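Peptidoglycan hydrolase FlgJ (PDB 2ZYC) probably hydrolyses glycosidic bonds of periplasmic peptidoglycan so that the flagellar rod can be assembled, this chain being its C-terminal glycosidase family 73 domain. Local coordinates at residues A[115-118]-A[119-122]. The protein carries 2 engineered substitutions. Numbering follows the deposited sequence.
Sequences KTDG and HAFA
The carboxylate of Asp117 lies beside the His119 and Ala120 amides in the opening turn of helix 118-127, its CB also touching the methyl of Ala120. OD2 accepts from Ala120 N at 3.0 Å with an N-H...O angle of 160°, a bond straight enough to count as the capping bond; the donor arrives on the anti side of the oxygen, 25° out of the carboxylate plane. A chi1 of 171° sets CG anti to the backbone N of Asp117, swinging the carboxylate over the start of the helix. The other oxygen, OD1, works through a water that donates to it at 2.9 Å and accepts from His119 N, so the amides of His119 and Ala120 each have an acceptor, the first in the water and the second directly in the carboxylate. Negative charge here would probably be favoured by the positive end of the helix dipole. The backbone continues the same job: Asp117 O accepts from Phe121 N at 2.9 Å, and Gly118 O takes Ala122 N, two i to i+4 bonds that establish the helical repeat.

Lys115 contributes by its aliphatic part. Its CB lies 4.1 Å from Phe121 CB, while CD rests against Ala120 CB at 3.9 Å, a nonpolar patch flanking the cap; its NZ leads off to Lys111 O. Phe121 leaves the turn to meet the ring of Phe26, and touches Leu27 and Gln30 of helix 24-35. His119 turns instead to helix 136-145, where NE2 is hydrogen-bonded to Asp138 OD1, while ND1 is hydrogen-bonded to Arg123 NH1 within its own helix.

The Lys115 packing is an addition particular to this turn; an aspartate whose carboxylate accepts from the amide three residues on is the classic N-cap, here starting helix 118-127 in the largely helical glucosaminidase domain of the lysozyme clan.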
loop_
_atom_site.group_PDB
_atom_site.type_symbol
_atom_site.label_atom_id
_atom_site.label_comp_id
_atom_site.label_asym_id
_atom_site.label_seq_id
_atom_site.Cartn_x
_atom_site.Cartn_y
_atom_site.Cartn_z
ATOM N N LYS A 115 -14.252 -0.310 6.683
ATOM C CA LYS A 115 -14.435 -1.480 5.819
ATOM C C LYS A 115 -13.631 -2.650 6.385
ATOM O O LYS A 115 -12.474 -2.492 6.767
ATOM C CB LYS A 115 -14.042 -1.177 4.369
ATOM C CG LYS A 115 -14.909 -0.112 3.683
ATOM C CD LYS A 115 -16.363 -0.562 3.511
ATOM C CE LYS A 115 -17.244 0.511 2.853
ATOM N NZ LYS A 115 -17.429 1.728 3.697
ATOM N N THR A 116 -14.261 -3.819 6.468
ATOM C CA THR A 116 -13.592 -4.998 7.017
ATOM C C THR A 116 -13.631 -6.154 6.028
ATOM O O THR A 116 -13.269 -7.271 6.374
ATOM C CB THR A 116 -14.210 -5.468 8.355
ATOM O OG1 THR A 116 -15.607 -5.715 8.166
ATOM C CG2 THR A 116 -13.997 -4.429 9.455
ATOM N N ASP A 117 -14.088 -5.868 4.811
ATOM C CA ASP A 117 -14.074 -6.827 3.713
ATOM C C ASP A 117 -13.104 -6.313 2.651
ATOM O O ASP A 117 -13.147 -5.135 2.290
ATOM C CB ASP A 117 -15.486 -6.996 3.135
ATOM C CG ASP A 117 -15.501 -7.808 1.858
ATOM O OD1 ASP A 117 -15.359 -9.046 1.928
ATOM O OD2 ASP A 117 -15.648 -7.206 0.777
ATOM N N GLY A 118 -12.227 -7.189 2.170
ATOM C CA GLY A 118 -11.208 -6.801 1.187
ATOM C C GLY A 118 -11.763 -6.132 -0.053
ATOM O O GLY A 118 -11.264 -5.089 -0.478
ATOM N N HIS A 119 -12.801 -6.726 -0.636
ATOM C CA HIS A 119 -13.366 -6.193 -1.874
ATOM C C HIS A 119 -14.027 -4.833 -1.648
ATOM O O HIS A 119 -13.856 -3.923 -2.460
ATOM C CB HIS A 119 -14.342 -7.182 -2.520
ATOM C CG HIS A 119 -14.569 -6.933 -3.977
ATOM N ND1 HIS A 119 -15.532 -6.065 -4.445
ATOM C CD2 HIS A 119 -13.942 -7.425 -5.073
ATOM C CE1 HIS A 119 -15.497 -6.043 -5.765
ATOM N NE2 HIS A 119 -14.537 -6.855 -6.171
ATOM N N ALA A 120 -14.768 -4.701 -0.540
ATOM C CA ALA A 120 -15.407 -3.432 -0.168
ATOM C C ALA A 120 -14.358 -2.327 -0.008
ATOM O O ALA A 120 -14.542 -1.191 -0.482
ATOM C CB ALA A 120 -16.197 -3.598 1.132
ATOM N N PHE A 121 -13.262 -2.682 0.663
ATOM C CA PHE A 121 -12.138 -1.778 0.882
ATOM C C PHE A 121 -11.547 -1.327 -0.457
ATOM O O PHE A 121 -11.354 -0.138 -0.697
ATOM C CB PHE A 121 -11.085 -2.471 1.766
ATOM C CG PHE A 121 -9.751 -1.778 1.807
ATOM C CD1 PHE A 121 -9.585 -0.596 2.522
ATOM C CD2 PHE A 121 -8.651 -2.328 1.146
ATOM C CE1 PHE A 121 -8.341 0.046 2.561
ATOM C CE2 PHE A 121 -7.405 -1.701 1.183
ATOM C CZ PHE A 121 -7.253 -0.501 1.894
ATOM N N ALA A 122 -11.283 -2.288 -1.330
ATOM C CA ALA A 122 -10.703 -1.982 -2.632
ATOM C C ALA A 122 -11.637 -1.122 -3.476
ATOM O O ALA A 122 -11.197 -0.173 -4.107
ATOM C CB ALA A 122 -10.323 -3.268 -3.358
HETATM O O HOH W 1 -13.272 -9.550 0.051
#